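Local coordinates for MutT/nudix family protein (Shewanella oneidensis, PDB 3GZ5) that regulates transcription of NAD-metabolism genes in response to ADP-ribose, probably sensing it with a Nudix domain and binding DNA through a winged helix-turn-helix domain, at residues F30-Q35 / L179-E184; T63-L68 / V72-A77; P84-Q89 / S163-F168; N96-D99 / V105-C108. All blocks are in the same frame, centred on the assembly; numbering follows the deposited sequence.

Contact 1 (F30-Q35 / L179-E184); sequences FTYHDQ and LQHVHE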
loop_
_atom_site.group_PDB
_atom_site.type_symbol
_atom_site.label_atom_id
_atom_site.label_comp_id
_atom_site.label_asym_id
_atom_site.label_seq_id
_atom_site.Cartn_x
_atom_site.Cartn_y
_atom_site.Cartn_z
ATOM N N PHE B 30 15.972 5.207 1.780
ATOM C CA PHE B 30 16.916 4.523 2.670
ATOM C C PHE B 30 18.089 3.992 1.894
ATOM O O PHE B 30 17.975 3.588 0.736
ATOM C CB PHE B 30 16.284 3.292 3.342
ATOM C CG PHE B 30 15.167 3.592 4.256
ATOM C CD1 PHE B 30 15.403 3.919 5.573
ATOM C CD2 PHE B 30 13.870 3.496 3.822
ATOM C CE1 PHE B 30 14.351 4.178 6.449
ATOM C CE2 PHE B 30 12.817 3.763 4.683
ATOM C CZ PHE B 30 13.068 4.103 6.006
ATOM N N THR B 31 19.224 3.956 2.571
ATOM C CA THR B 31 20.352 3.157 2.118
ATOM C C THR B 31 20.901 2.373 3.313
ATOM O O THR B 31 20.399 2.469 4.442
ATOM C CB THR B 31 21.430 4.028 1.443
ATOM O OG1 THR B 31 22.377 3.186 0.788
ATOM C CG2 THR B 31 22.158 4.918 2.459
ATOM N N TYR B 32 21.932 1.592 3.065
ATOM C CA TYR B 32 22.592 0.884 4.124
ATOM C C TYR B 32 24.085 1.185 4.069
ATOM O O TYR B 32 24.743 0.943 3.063
ATOM C CB TYR B 32 22.309 -0.607 3.994
ATOM C CG TYR B 32 23.033 -1.434 5.012
ATOM C CD1 TYR B 32 22.533 -1.575 6.310
ATOM C CD2 TYR B 32 24.215 -2.085 4.671
ATOM C CE1 TYR B 32 23.202 -2.343 7.236
ATOM C CE2 TYR B 32 24.892 -2.847 5.582
ATOM C CZ TYR B 32 24.390 -2.973 6.858
ATOM O OH TYR B 32 25.092 -3.738 7.741
ATOM N N HIS B 33 24.612 1.742 5.148
ATOM C CA HIS B 33 26.026 2.069 5.192
ATOM C C HIS B 33 26.553 2.069 6.621
ATOM O O HIS B 33 25.909 2.605 7.536
ATOM C CB HIS B 33 26.278 3.433 4.539
ATOM C CG HIS B 33 27.725 3.727 4.281
ATOM N ND1 HIS B 33 28.396 4.767 4.894
ATOM C CD2 HIS B 33 28.622 3.128 3.463
ATOM C CE1 HIS B 33 29.647 4.789 4.473
ATOM N NE2 HIS B 33 29.808 3.808 3.600
ATOM N N ASP B 34 27.702 1.417 6.803
ATOM C CA ASP B 34 28.585 1.674 7.929
ATOM C C ASP B 34 27.955 1.686 9.336
ATOM O O ASP B 34 27.972 2.731 9.968
ATOM C CB ASP B 34 29.270 3.035 7.683
ATOM C CG ASP B 34 30.569 3.217 8.476
ATOM O OD1 ASP B 34 31.650 3.300 7.830
ATOM O OD2 ASP B 34 30.508 3.301 9.735
ATOM N N GLN B 35 27.344 0.609 9.829
ATOM C CA GLN B 35 26.669 -0.427 9.058
ATOM C C GLN B 35 25.251 -0.418 9.626
ATOM O O GLN B 35 24.812 -1.339 10.329
ATOM C CB GLN B 35 27.335 -1.812 9.155
ATOM C CG GLN B 35 27.876 -2.214 10.523
ATOM C CD GLN B 35 29.268 -1.664 10.780
ATOM O OE1 GLN B 35 29.857 -1.008 9.912
ATOM N NE2 GLN B 35 29.807 -1.931 11.979
ATOM N N LEU B 179 23.655 -9.352 2.210
ATOM C CA LEU B 179 22.225 -9.331 2.022
ATOM C C LEU B 179 21.537 -9.809 3.290
ATOM O O LEU B 179 20.571 -9.206 3.755
ATOM C CB LEU B 179 21.848 -10.229 0.849
ATOM C CG LEU B 179 20.362 -10.286 0.514
ATOM C CD1 LEU B 179 19.807 -8.898 0.121
ATOM C CD2 LEU B 179 20.067 -11.355 -0.562
ATOM N N GLN B 180 22.039 -10.909 3.850
ATOM C CA GLN B 180 21.528 -11.428 5.109
ATOM C C GLN B 180 21.604 -10.375 6.209
ATOM O O GLN B 180 20.647 -10.181 6.949
ATOM C CB GLN B 180 22.302 -12.687 5.528
ATOM C CG GLN B 180 21.783 -13.282 6.817
ATOM C CD GLN B 180 22.438 -14.599 7.152
ATOM O OE1 GLN B 180 22.757 -15.391 6.259
ATOM N NE2 GLN B 180 22.621 -14.855 8.437
ATOM N N HIS B 181 22.736 -9.692 6.312
ATOM C CA HIS B 181 22.898 -8.687 7.348
ATOM C C HIS B 181 21.924 -7.505 7.241
ATOM O O HIS B 181 21.366 -7.068 8.252
ATOM C CB HIS B 181 24.339 -8.205 7.473
ATOM C CG HIS B 181 24.568 -7.368 8.696
ATOM N ND1 HIS B 181 24.317 -7.830 9.975
ATOM C CD2 HIS B 181 24.980 -6.086 8.836
ATOM C CE1 HIS B 181 24.580 -6.875 10.849
ATOM N NE2 HIS B 181 24.984 -5.805 10.185
ATOM N N VAL B 182 21.699 -6.994 6.029
ATOM C CA VAL B 182 20.688 -5.939 5.850
ATOM C C VAL B 182 19.321 -6.412 6.317
ATOM O O VAL B 182 18.603 -5.635 6.942
ATOM C CB VAL B 182 20.543 -5.419 4.389
ATOM C CG1 VAL B 182 19.673 -4.168 4.400
ATOM C CG2 VAL B 182 21.875 -5.067 3.800
ATOM N N HIS B 183 18.950 -7.651 5.993
ATOM C CA HIS B 183 17.661 -8.202 6.445
ATOM C C HIS B 183 17.603 -8.308 7.996
ATOM O O HIS B 183 16.573 -7.997 8.613
ATOM C CB HIS B 183 17.376 -9.581 5.822
ATOM C CG HIS B 183 16.961 -9.545 4.375
ATOM N ND1 HIS B 183 15.720 -9.962 3.946
ATOM C CD2 HIS B 183 17.641 -9.192 3.257
ATOM C CE1 HIS B 183 15.643 -9.853 2.631
ATOM N NE2 HIS B 183 16.796 -9.389 2.187
ATOM N N GLU B 184 18.706 -8.756 8.605
ATOM C CA GLU B 184 18.828 -8.815 10.066
ATOM C C GLU B 184 18.669 -7.428 10.703
ATOM O O GLU B 184 17.945 -7.282 11.672
ATOM C CB GLU B 184 20.154 -9.470 10.489
ATOM C CG GLU B 184 20.197 -10.956 10.189
ATOM C CD GLU B 184 21.560 -11.602 10.420
ATOM O OE1 GLU B 184 21.631 -12.845 10.379
ATOM O OE2 GLU B 184 22.560 -10.891 10.640
#
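Tyr32 meets Val182 and His181 across the joint between the Nudix fold and the winged-helix domain. The aromatic side chain comes from near the end of strand 22-33, and its partners sit on helix 176-187 of the DNA-binding part. The apolar share of the contact is a CH-pi interaction: Val182 CG2 hangs over one face of the Tyr32 ring, 4.0 Å from the ring centroid and 16° off the normal. The methyl is displaced toward the CG-CD2 side of the ring. Tyr32 can reach this far because its CG is anti to the backbone N (chi1 176°), which sends the ring out from the strand toward the helix. Val182 is a buried residue that also packs on Leu170, whereas Tyr32 is still partly exposed.

The polar share is less certain. Tyr32 OH lies 3.2 Å from His181 NE2, but the imidazole is probably turned over in the model, so this pair cannot be read firmly. Gln35, which follows a cis peptide, lies beside His181 at the margin, and its amide turns off from the helix.

On the helix itself two side chains one turn apart are hydrogen-bonded. Gln180 is tied on one side to Arg197 through OE1; its NE2 donates almost straight (174°) to Glu184 OE1 at 3.0 Å, staying in its own amide plane but arriving from above the plane of the carboxylate.

Contact 2 (T63-L68 / V72-A77); sequences TCDESL and VLRKLA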
loop_
_atom_site.group_PDB
_atom_site.type_symbol
_atom_site.label_atom_id
_atom_site.label_comp_id
_atom_site.label_asym_id
_atom_site.label_seq_id
_atom_site.Cartn_x
_atom_site.Cartn_y
_atom_site.Cartn_z
ATOM N N THR B 63 4.781 20.633 -16.228
ATOM C CA THR B 63 5.532 20.854 -17.456
ATOM C C THR B 63 6.605 19.778 -17.655
ATOM O O THR B 63 7.178 19.668 -18.746
ATOM C CB THR B 63 6.167 22.263 -17.516
ATOM O OG1 THR B 63 7.294 22.322 -16.639
ATOM C CG2 THR B 63 5.147 23.330 -17.114
ATOM N N CYS B 64 6.876 18.989 -16.613
ATOM C CA CYS B 64 7.863 17.929 -16.745
ATOM C C CYS B 64 7.443 16.580 -16.144
ATOM O O CYS B 64 7.940 15.552 -16.572
ATOM C CB CYS B 64 9.228 18.387 -16.238
ATOM S SG CYS B 64 9.273 18.822 -14.528
ATOM N N ASP B 65 6.499 16.585 -15.206
ATOM C CA ASP B 65 5.980 15.354 -14.597
ATOM C C ASP B 65 4.729 14.891 -15.321
ATOM O O ASP B 65 3.760 15.646 -15.424
ATOM C CB ASP B 65 5.596 15.573 -13.128
ATOM C CG ASP B 65 6.693 16.174 -12.301
ATOM O OD1 ASP B 65 7.883 16.036 -12.630
ATOM O OD2 ASP B 65 6.357 16.789 -11.274
ATOM N N GLU B 66 4.727 13.645 -15.785
ATOM C CA GLU B 66 3.544 13.059 -16.430
ATOM C C GLU B 66 2.779 12.093 -15.496
ATOM O O GLU B 66 1.644 11.719 -15.776
ATOM C CB GLU B 66 3.949 12.341 -17.715
ATOM C CG GLU B 66 4.827 13.211 -18.619
ATOM C CD GLU B 66 4.826 12.755 -20.065
ATOM O OE1 GLU B 66 4.078 13.367 -20.868
ATOM O OE2 GLU B 66 5.559 11.784 -20.396
ATOM N N SER B 67 3.413 11.692 -14.397
ATOM C CA SER B 67 2.795 10.836 -13.384
ATOM C C SER B 67 3.369 11.196 -12.002
ATOM O O SER B 67 4.372 11.915 -11.906
ATOM C CB SER B 67 3.074 9.362 -13.677
ATOM O OG SER B 67 4.456 9.132 -13.444
ATOM N N LEU B 68 2.743 10.679 -10.946
ATOM C CA LEU B 68 3.259 10.846 -9.582
ATOM C C LEU B 68 4.635 10.224 -9.375
ATOM O O LEU B 68 5.466 10.807 -8.699
ATOM C CB LEU B 68 2.272 10.288 -8.578
ATOM C CG LEU B 68 0.948 11.051 -8.471
ATOM C CD1 LEU B 68 0.049 10.254 -7.575
ATOM C CD2 LEU B 68 1.175 12.511 -7.967
ATOM N N VAL B 72 8.110 12.075 -7.980
ATOM C CA VAL B 72 8.987 11.664 -6.884
ATOM C C VAL B 72 10.424 11.315 -7.328
ATOM O O VAL B 72 11.361 11.522 -6.571
ATOM C CB VAL B 72 8.338 10.536 -5.994
ATOM C CG1 VAL B 72 8.330 9.170 -6.701
ATOM C CG2 VAL B 72 9.020 10.480 -4.612
ATOM N N LEU B 73 10.594 10.834 -8.552
ATOM C CA LEU B 73 11.923 10.505 -9.079
ATOM C C LEU B 73 12.720 11.768 -9.413
ATOM O O LEU B 73 13.949 11.824 -9.196
ATOM C CB LEU B 73 11.824 9.603 -10.316
ATOM C CG LEU B 73 11.261 8.189 -10.121
ATOM C CD1 LEU B 73 11.100 7.469 -11.445
ATOM C CD2 LEU B 73 12.120 7.373 -9.162
ATOM N N ARG B 74 12.009 12.769 -9.949
ATOM C CA ARG B 74 12.575 14.095 -10.135
ATOM C C ARG B 74 12.984 14.689 -8.802
ATOM O O ARG B 74 14.106 15.131 -8.676
ATOM C CB ARG B 74 11.620 15.048 -10.871
ATOM C CG ARG B 74 12.196 16.467 -10.997
ATOM C CD ARG B 74 11.282 17.472 -11.667
ATOM N NE ARG B 74 9.904 17.462 -11.189
ATOM C CZ ARG B 74 9.428 18.198 -10.186
ATOM N NH1 ARG B 74 8.144 18.118 -9.878
ATOM N NH2 ARG B 74 10.218 18.988 -9.473
ATOM N N LYS B 75 12.100 14.686 -7.797
ATOM C CA LYS B 75 12.476 15.271 -6.495
ATOM C C LYS B 75 13.683 14.572 -5.894
ATOM O O LYS B 75 14.475 15.205 -5.217
ATOM C CB LYS B 75 11.337 15.279 -5.456
ATOM C CG LYS B 75 10.022 15.937 -5.849
ATOM C CD LYS B 75 10.147 17.390 -6.385
ATOM C CE LYS B 75 10.609 18.412 -5.355
ATOM N NZ LYS B 75 10.839 19.735 -6.013
ATOM N N LEU B 76 13.815 13.261 -6.118
ATOM C CA LEU B 76 14.997 12.544 -5.623
ATOM C C LEU B 76 16.275 12.877 -6.405
ATOM O O LEU B 76 17.337 13.051 -5.808
ATOM C CB LEU B 76 14.761 11.022 -5.528
ATOM C CG LEU B 76 13.798 10.615 -4.402
ATOM C CD1 LEU B 76 13.366 9.156 -4.479
ATOM C CD2 LEU B 76 14.332 10.946 -2.998
ATOM N N ALA B 77 16.153 12.984 -7.722
ATOM C CA ALA B 77 17.278 13.261 -8.607
ATOM C C ALA B 77 17.795 14.699 -8.456
ATOM O O ALA B 77 18.967 14.957 -8.700
ATOM C CB ALA B 77 16.891 12.982 -10.053
#
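Asp65 and Arg74 lock the loop of a degenerate Nudix box onto its helix, 68-80, in the loop-helix-loop motif characteristic of the Nudix superfamily. The usual Arg-Glu pair of the signature reads Arg74-Lys75 here, but the arginine still turns back to the acidic loop.

The charged interaction is a bidentate, side-on salt bridge. Arg74 NE donates to Asp65 OD1 at 2.9 Å and NH1 to Asp65 OD2 at 2.6 Å. Both acceptors use their syn lone pairs, and the carboxylate and guanidinium planes differ by only 11°, so the two groups lie almost in one plane. A bend in the arginine chain at chi3 (47°) turns the NE-NH1 edge toward the loop. More bonds hold the pair flat: Asp65 OD2 also accepts from Asp61 N, NH1 also donates to Phe59 O, and NH2 pairs with Glu78. Cys64 SG packs beside the guanidinium, 3.7 Å from Arg74 CD.

Bonds to backbone atoms supply the rest. Ser67 is the N-cap, its OG bonded to Gln70 N, while Asp65 O accepts from Trp103 NE1 of the second subunit, so the same loop serves the dimer interface. Just inside the helix, the first turn is closed by Val72 N, which donates to Leu68 O at 3.0 Å.

Contact 3 (P84-Q89 / S163-F168); sequences PPYIEQ and SLVPGF
A 3-10 turn that follows helix 145-162, where the Nudix and winged-helix parts meet, beds against the start of strand 86-95. Tyr86 lies against two residues of that turn, Val165 over its ring and Phe168 beside its CB, both on one side of the ring. Tyr86 CG is anti to the backbone N (chi1 179°), which carries the ring out to Val165. Val165 CG1 stands over the ring face, 3.8 Å from the centroid and 15° off the normal, while Val165 CG2 reaches Tyr86 CE2, 3.9 Å away. At the near end of the tyrosine, its CB sits over the face of the Phe168 ring, 3.6 Å from Phe168 CG. The two aromatic rings are nearly parallel, 22° apart, yet offset until little of one covers the other, with centroids 5.5 Å apart. Pro85 extends the apolar patch, its CB 4.0 Å from Phe168 CD1. With an alanine at Tyr86 the ring under Val165 is gone, which would probably open a gap between strand and turn while CB still sits over Phe168. The turn is fixed internally by an ST turn, in which Ser163 OG accepts from Val165 N at 3.2 Å.

Val165 and Phe168 also touch Leu112 on strand 104-112, the antiparallel neighbour of strand 86-95. Behind them, Leu164 and Pro166 pack on helix 176-187, while Ile87, on the same strand as Tyr86, lies against helix 68-80.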
loop_
_atom_site.group_PDB
_atom_site.type_symbol
_atom_site.label_atom_id
_atom_site.label_comp_id
_atom_site.label_asym_id
_atom_site.label_seq_id
_atom_site.Cartn_x
_atom_site.Cartn_y
_atom_site.Cartn_z
ATOM N N PRO B 84 16.803 6.362 -8.137
ATOM C CA PRO B 84 17.025 5.145 -7.311
ATOM C C PRO B 84 16.538 3.886 -8.033
ATOM O O PRO B 84 15.594 3.977 -8.814
ATOM C CB PRO B 84 16.170 5.378 -6.063
ATOM C CG PRO B 84 15.720 6.796 -6.127
ATOM C CD PRO B 84 15.791 7.255 -7.558
ATOM N N PRO B 85 17.186 2.721 -7.801
ATOM C CA PRO B 85 16.710 1.533 -8.519
ATOM C C PRO B 85 15.397 0.962 -7.968
ATOM O O PRO B 85 14.751 0.173 -8.649
ATOM C CB PRO B 85 17.865 0.532 -8.348
ATOM C CG PRO B 85 18.500 0.905 -7.030
ATOM C CD PRO B 85 18.354 2.423 -6.944
ATOM N N TYR B 86 14.989 1.362 -6.769
ATOM C CA TYR B 86 13.741 0.833 -6.205
ATOM C C TYR B 86 12.902 1.948 -5.585
ATOM O O TYR B 86 13.391 2.752 -4.805
ATOM C CB TYR B 86 13.981 -0.290 -5.164
ATOM C CG TYR B 86 12.678 -0.815 -4.570
ATOM C CD1 TYR B 86 12.102 -0.202 -3.456
ATOM C CD2 TYR B 86 12.001 -1.893 -5.148
ATOM C CE1 TYR B 86 10.886 -0.655 -2.906
ATOM C CE2 TYR B 86 10.778 -2.356 -4.613
ATOM C CZ TYR B 86 10.235 -1.727 -3.498
ATOM O OH TYR B 86 9.025 -2.143 -2.969
ATOM N N ILE B 87 11.629 1.956 -5.935
ATOM C CA ILE B 87 10.681 2.948 -5.430
ATOM C C ILE B 87 9.280 2.371 -5.425
ATOM O O ILE B 87 8.887 1.680 -6.352
ATOM C CB ILE B 87 10.783 4.317 -6.220
ATOM C CG1 ILE B 87 10.021 5.414 -5.484
ATOM C CG2 ILE B 87 10.294 4.172 -7.690
ATOM C CD1 ILE B 87 10.646 6.772 -5.635
ATOM N N GLU B 88 8.537 2.633 -4.357
ATOM C CA GLU B 88 7.194 2.127 -4.190
ATOM C C GLU B 88 6.408 3.106 -3.336
ATOM O O GLU B 88 6.906 3.601 -2.309
ATOM C CB GLU B 88 7.233 0.758 -3.475
ATOM C CG GLU B 88 5.846 0.177 -3.163
ATOM C CD GLU B 88 5.896 -1.067 -2.284
ATOM O OE1 GLU B 88 5.136 -2.026 -2.557
ATOM O OE2 GLU B 88 6.679 -1.084 -1.305
ATOM N N GLN B 89 5.172 3.372 -3.738
ATOM C CA GLN B 89 4.286 4.215 -2.952
ATOM C C GLN B 89 4.030 3.602 -1.568
ATOM O O GLN B 89 3.715 2.409 -1.447
ATOM C CB GLN B 89 2.970 4.406 -3.719
ATOM C CG GLN B 89 2.310 5.755 -3.543
ATOM C CD GLN B 89 1.067 5.900 -4.392
ATOM O OE1 GLN B 89 1.100 6.485 -5.487
ATOM N NE2 GLN B 89 -0.028 5.383 -3.898
ATOM N N SER B 163 10.390 -10.641 0.917
ATOM C CA SER B 163 11.078 -10.342 -0.350
ATOM C C SER B 163 12.594 -10.196 -0.175
ATOM O O SER B 163 13.102 -10.340 0.937
ATOM C CB SER B 163 10.497 -9.060 -0.989
ATOM O OG SER B 163 10.956 -7.886 -0.341
ATOM N N LEU B 164 13.308 -9.907 -1.273
ATOM C CA LEU B 164 14.728 -9.534 -1.245
ATOM C C LEU B 164 14.911 -8.086 -1.679
ATOM O O LEU B 164 16.003 -7.673 -2.057
ATOM C CB LEU B 164 15.560 -10.460 -2.152
ATOM C CG LEU B 164 15.553 -11.970 -1.880
ATOM C CD1 LEU B 164 16.376 -12.717 -2.922
ATOM C CD2 LEU B 164 16.116 -12.271 -0.487
ATOM N N VAL B 165 13.819 -7.321 -1.606
ATOM C CA VAL B 165 13.826 -5.883 -1.778
ATOM C C VAL B 165 14.936 -5.181 -0.941
ATOM O O VAL B 165 15.548 -4.218 -1.434
ATOM C CB VAL B 165 12.384 -5.275 -1.546
ATOM C CG1 VAL B 165 12.423 -3.777 -1.394
ATOM C CG2 VAL B 165 11.405 -5.677 -2.703
ATOM N N PRO B 166 15.226 -5.646 0.308
ATOM C CA PRO B 166 16.399 -4.997 0.941
ATOM C C PRO B 166 17.716 -5.038 0.161
ATOM O O PRO B 166 18.576 -4.237 0.427
ATOM C CB PRO B 166 16.524 -5.712 2.291
ATOM C CG PRO B 166 15.084 -6.121 2.596
ATOM C CD PRO B 166 14.576 -6.594 1.238
ATOM N N GLY B 167 17.875 -5.928 -0.815
ATOM C CA GLY B 167 19.079 -5.906 -1.622
ATOM C C GLY B 167 19.335 -4.603 -2.357
ATOM O O GLY B 167 20.487 -4.266 -2.637
ATOM N N PHE B 168 18.266 -3.856 -2.655
ATOM C CA PHE B 168 18.383 -2.565 -3.358
ATOM C C PHE B 168 19.124 -1.469 -2.583
ATOM O O PHE B 168 19.624 -0.530 -3.192
ATOM C CB PHE B 168 17.004 -2.078 -3.857
ATOM C CG PHE B 168 16.465 -2.892 -4.989
ATOM C CD1 PHE B 168 17.058 -2.832 -6.243
ATOM C CD2 PHE B 168 15.376 -3.725 -4.810
ATOM C CE1 PHE B 168 16.571 -3.590 -7.303
ATOM C CE2 PHE B 168 14.867 -4.492 -5.874
ATOM C CZ PHE B 168 15.466 -4.429 -7.107
#

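Contact 4 (N96-D99 / V105-C108); sequences NSRD and VTVC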
loop_
_atom_site.group_PDB
_atom_site.type_symbol
_atom_site.label_atom_id
_atom_site.label_comp_id
_atom_site.label_asym_id
_atom_site.label_seq_id
_atom_site.Cartn_x
_atom_site.Cartn_y
_atom_site.Cartn_z
ATOM N N ASN B 96 -6.547 18.161 7.983
ATOM C CA ASN B 96 -6.637 19.603 8.164
ATOM C C ASN B 96 -5.748 20.113 9.301
ATOM O O ASN B 96 -5.767 21.301 9.636
ATOM C CB ASN B 96 -8.110 20.051 8.341
ATOM C CG ASN B 96 -8.768 19.527 9.628
ATOM O OD1 ASN B 96 -8.218 18.698 10.356
ATOM N ND2 ASN B 96 -9.974 20.024 9.902
ATOM N N SER B 97 -4.941 19.213 9.853
ATOM C CA SER B 97 -4.167 19.501 11.040
ATOM C C SER B 97 -2.660 19.316 10.869
ATOM O O SER B 97 -1.897 19.894 11.626
ATOM C CB SER B 97 -4.649 18.610 12.172
ATOM O OG SER B 97 -4.126 17.298 12.026
ATOM N N ARG B 98 -2.223 18.509 9.898
ATOM C CA ARG B 98 -0.794 18.203 9.737
ATOM C C ARG B 98 0.003 19.411 9.250
ATOM O O ARG B 98 1.226 19.447 9.363
ATOM C CB ARG B 98 -0.571 16.997 8.791
ATOM C CG ARG B 98 -1.050 17.193 7.343
ATOM C CD ARG B 98 -0.936 15.893 6.501
ATOM N NE ARG B 98 0.447 15.463 6.280
ATOM C CZ ARG B 98 1.261 15.996 5.377
ATOM N NH1 ARG B 98 0.842 16.995 4.608
ATOM N NH2 ARG B 98 2.501 15.552 5.253
ATOM N N ASP B 99 -0.691 20.384 8.676
ATOM C CA ASP B 99 -0.019 21.536 8.088
ATOM C C ASP B 99 -0.771 22.819 8.425
ATOM O O ASP B 99 -2.002 22.910 8.291
ATOM C CB ASP B 99 0.174 21.354 6.579
ATOM C CG ASP B 99 0.900 22.513 5.932
ATOM O OD1 ASP B 99 1.576 22.287 4.902
ATOM O OD2 ASP B 99 0.785 23.649 6.435
ATOM N N VAL B 105 -2.366 17.400 1.492
ATOM C CA VAL B 105 -2.283 16.000 1.130
ATOM C C VAL B 105 -0.872 15.698 0.663
ATOM O O VAL B 105 -0.331 16.417 -0.158
ATOM C CB VAL B 105 -3.323 15.651 0.018
ATOM C CG1 VAL B 105 -3.171 14.218 -0.443
ATOM C CG2 VAL B 105 -4.737 15.877 0.534
ATOM N N THR B 106 -0.279 14.641 1.187
ATOM C CA THR B 106 1.037 14.235 0.746
ATOM C C THR B 106 1.045 12.757 0.301
ATOM O O THR B 106 0.640 11.858 1.045
ATOM C CB THR B 106 2.156 14.526 1.826
ATOM O OG1 THR B 106 3.407 14.784 1.163
ATOM C CG2 THR B 106 2.359 13.349 2.706
ATOM N N VAL B 107 1.497 12.528 -0.925
ATOM C CA VAL B 107 1.671 11.177 -1.427
ATOM C C VAL B 107 3.112 10.735 -1.110
ATOM O O VAL B 107 4.090 11.304 -1.628
ATOM C CB VAL B 107 1.347 11.090 -2.928
ATOM C CG1 VAL B 107 1.392 9.636 -3.396
ATOM C CG2 VAL B 107 -0.032 11.762 -3.229
ATOM N N CYS B 108 3.227 9.762 -0.212
ATOM C CA CYS B 108 4.519 9.320 0.305
ATOM C C CYS B 108 4.968 8.034 -0.328
ATOM O O CYS B 108 4.177 7.106 -0.468
ATOM C CB CYS B 108 4.511 9.160 1.840
ATOM S SG CYS B 108 6.247 9.088 2.505
#
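Arg98 lays the flat of its guanidinium against the side chain of Thr106, joining the loop between strands 86-95 and 104-112 to the second of them in a beta hairpin of the Nudix sheet. The two side chains cross at about a right angle. Thr106 CG2 stands over one face of the guanidinium, nearest to Arg98 NH2 at 3.4 Å, and Thr106 CB is 3.6 Å from the same nitrogen. The central carbon is also met: Arg98 CZ lies 3.9 Å from Thr106 CG2. This is van der Waals contact between a methyl and the guanidinium face, with no hydrogen bond between the two residues.

Two torsions shape the approach. Arg98 CG lies between the backbone N and the carbonyl carbon (chi1 63°), and a second bend at chi3 (-66°) folds the chain so that its planar end lies beside the strand. The nitrogens carry the polar bonds: NH2 forms a salt bridge with Asp144, and NH1 bonds to Ser104 OG. A methionine in place of Arg98 would probably leave Asp144 without its countercharge and Ser104 without this partner. The hydroxyl of Thr106 is engaged away from the arginine, bonded to Thr24 OG1 and Asp26 OD1.

Those two residues lie on strand 22-33, which runs parallel to strand 104-112, while the backbone of Thr106 is hydrogen-bonded to Val93 of strand 86-95 on the antiparallel side. Leu148 of helix 145-162 packs on Thr106, and Val105 touches Leu68 of the second subunit.

Contacts 1 and 3 form one domain junction, their centres 13 Å apart, with His183 CE1 lying 3.1 Å from Ser163 O and Leu179 CD1 resting 3.5 Å from Gly167 CA. Contact 3 in turn joins this junction to the Nudix helix of contact 2, since Val72 CG1 meets Ile87 CD1 at 3.5 Å. Contact 4 lies at the far end of the Nudix sheet, about 30 Å from contact 1 between centres, and is reached from contact 3 along neighbouring strands 86-95 and 104-112. Contacts 2 and 4 both touch the second subunit. Contact 2 does not touch contact 1 but reaches it by way of contact 3; such a chain of contacts could help ligand sensing in one domain influence the other.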